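Local coordinates for crispr-associated protein Cas5, dvulg subtype (PDB 3VZI) that probably acts as a Cas5d endoribonuclease that processes CRISPR RNA in the microbial CRISPR immune system, at residues I51-D56 against D139-R144. Numbering follows the deposited sequence.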
# COMPACT_ATOMS: atom_id res chain seq x y z
N ILE A 51 -8.62 17.10 -8.18
CA ILE A 51 -7.21 16.88 -7.86
C ILE A 51 -6.77 15.47 -8.19
O ILE A 51 -7.59 14.54 -8.27
CB ILE A 51 -6.79 17.34 -6.43
CG1 ILE A 51 -7.47 16.56 -5.31
CG2 ILE A 51 -7.01 18.85 -6.23
CD1 ILE A 51 -6.66 16.56 -4.04
N ARG A 52 -5.46 15.35 -8.42
CA ARG A 52 -4.83 14.11 -8.79
C ARG A 52 -3.59 13.98 -7.93
O ARG A 52 -2.64 14.75 -8.07
CB ARG A 52 -4.47 14.11 -10.28
CG ARG A 52 -3.99 12.76 -10.81
CD ARG A 52 -3.16 12.86 -12.08
NE ARG A 52 -3.11 11.55 -12.74
CZ ARG A 52 -2.48 11.26 -13.89
NH1 ARG A 52 -1.79 12.20 -14.54
NH2 ARG A 52 -2.52 10.03 -14.39
N TRP A 53 -3.60 13.02 -7.03
CA TRP A 53 -2.41 12.75 -6.23
C TRP A 53 -1.38 12.04 -7.01
O TRP A 53 -1.66 11.01 -7.61
CB TRP A 53 -2.78 11.88 -5.06
CG TRP A 53 -3.32 12.69 -3.94
CD1 TRP A 53 -4.61 12.75 -3.50
CD2 TRP A 53 -2.58 13.64 -3.11
NE1 TRP A 53 -4.72 13.62 -2.45
CE2 TRP A 53 -3.53 14.18 -2.17
CE3 TRP A 53 -1.26 14.05 -3.06
CZ2 TRP A 53 -3.18 15.11 -1.23
CZ3 TRP A 53 -0.91 14.99 -2.09
CH2 TRP A 53 -1.85 15.51 -1.20
N VAL A 54 -0.17 12.59 -7.02
CA VAL A 54 0.97 11.92 -7.65
C VAL A 54 2.03 11.61 -6.60
O VAL A 54 2.51 12.53 -5.94
CB VAL A 54 1.56 12.76 -8.81
CG1 VAL A 54 3.00 12.38 -9.10
CG2 VAL A 54 0.72 12.61 -10.06
N VAL A 55 2.38 10.33 -6.47
CA VAL A 55 3.43 9.87 -5.56
C VAL A 55 4.79 10.00 -6.22
O VAL A 55 4.99 9.47 -7.31
CB VAL A 55 3.20 8.40 -5.15
CG1 VAL A 55 4.38 7.87 -4.36
CG2 VAL A 55 1.95 8.30 -4.30
N ASP A 56 5.72 10.69 -5.56
CA ASP A 56 7.05 10.97 -6.10
C ASP A 56 8.10 10.02 -5.55
O ASP A 56 9.02 9.59 -6.28
CB ASP A 56 7.48 12.39 -5.75
CG ASP A 56 6.40 13.43 -6.09
OD1 ASP A 56 6.04 13.56 -7.26
OD2 ASP A 56 5.93 14.14 -5.18
N ASP A 139 -4.67 22.88 1.76
CA ASP A 139 -4.87 23.25 3.13
C ASP A 139 -5.86 22.32 3.83
O ASP A 139 -5.75 22.07 5.04
CB ASP A 139 -5.28 24.70 3.23
CG ASP A 139 -5.63 25.08 4.60
OD1 ASP A 139 -4.72 25.05 5.48
OD2 ASP A 139 -6.82 25.37 4.81
N ILE A 140 -6.82 21.78 3.06
CA ILE A 140 -7.76 20.78 3.57
C ILE A 140 -7.01 19.49 3.93
O ILE A 140 -7.29 18.86 4.97
CB ILE A 140 -8.87 20.51 2.54
CG1 ILE A 140 -9.80 21.72 2.41
CG2 ILE A 140 -9.63 19.22 2.89
CD1 ILE A 140 -10.68 21.64 1.18
N PHE A 141 -6.05 19.13 3.09
CA PHE A 141 -5.25 17.95 3.31
C PHE A 141 -4.45 18.09 4.59
O PHE A 141 -4.53 17.21 5.47
CB PHE A 141 -4.32 17.65 2.13
CG PHE A 141 -3.38 16.49 2.42
CD1 PHE A 141 -3.82 15.17 2.27
CD2 PHE A 141 -2.08 16.73 2.89
CE1 PHE A 141 -2.96 14.12 2.57
CE2 PHE A 141 -1.22 15.68 3.20
CZ PHE A 141 -1.65 14.37 3.02
N ASN A 142 -3.69 19.18 4.72
CA ASN A 142 -2.76 19.39 5.84
C ASN A 142 -3.48 19.50 7.17
O ASN A 142 -3.08 18.92 8.20
CB ASN A 142 -1.96 20.66 5.61
CG ASN A 142 -0.89 20.53 4.56
OD1 ASN A 142 -0.32 19.44 4.34
ND2 ASN A 142 -0.59 21.65 3.90
N ARG A 143 -4.57 20.25 7.15
CA ARG A 143 -5.45 20.42 8.31
C ARG A 143 -5.93 19.05 8.75
O ARG A 143 -6.06 18.78 9.94
CB ARG A 143 -6.61 21.33 7.92
CG ARG A 143 -7.53 21.77 9.02
CD ARG A 143 -8.96 21.84 8.48
NE ARG A 143 -9.15 22.78 7.35
CZ ARG A 143 -10.11 22.67 6.41
NH1 ARG A 143 -10.17 23.60 5.46
NH2 ARG A 143 -10.99 21.66 6.40
N ARG A 144 -6.14 18.15 7.80
CA ARG A 144 -6.78 16.87 8.12
C ARG A 144 -5.81 15.83 8.62
O ARG A 144 -6.13 15.09 9.57
CB ARG A 144 -7.48 16.33 6.90
CG ARG A 144 -8.77 17.01 6.59
CD ARG A 144 -9.68 15.91 6.15
NE ARG A 144 -10.28 16.23 4.88
CZ ARG A 144 -11.56 16.47 4.75
NH1 ARG A 144 -12.05 16.76 3.54
NH2 ARG A 144 -12.34 16.41 5.83
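Trp-53 on strand 51-60 and Phe-141 on helix 134-146 meet ring against ring, and the two side chains make up the whole of this small, buried contact. The benzo end of the indole points its edge at one face of the phenyl ring: CZ2 of Trp-53 comes to 3.6 Å from CD1 of Phe-141, and CH2 sits over the middle of that face. With centroids 5.0 Å apart and the planes at 57°, the pair is a tilted edge-to-face stack, in which aromatic C-H groups lie against pi electrons.

The backbones are well separated, the CA atoms of Trp-53 and Phe-141 being 11.2 Å apart, so the gap is bridged by long side chains from both sides, here two aromatic ones. Phe-141 reaches inward because its CG is anti to the backbone N (chi1 174°), and an all-hydrocarbon ring suits this buried position, where it offers a face to the indole. Tryptophan adds length and one N-H: its NE1 is hydrogen-bonded to the carbonyl oxygen of His-46, which satisfies the buried donor and should help to fix the turn of the indole.

Further out, Phe-122 of the adjacent strand 114-124 makes a second edge-to-face pair with Trp-53. The side chain of Trp-53 also touches Leu-42 of helix 35-45, and those of Trp-53 and Phe-141 both touch Val-7 of strand 7-13. The aromatic pair thus ties helix 134-146 to the five-stranded antiparallel sheet, helix-on-sheet packing consistent with the beta-alpha-beta-beta-alpha-beta order of strand 7-13, helix 35-45, strands 51-60 and 114-124, helix 134-146 and strand 164-167, as in the ferredoxin-like (RRM-like) fold.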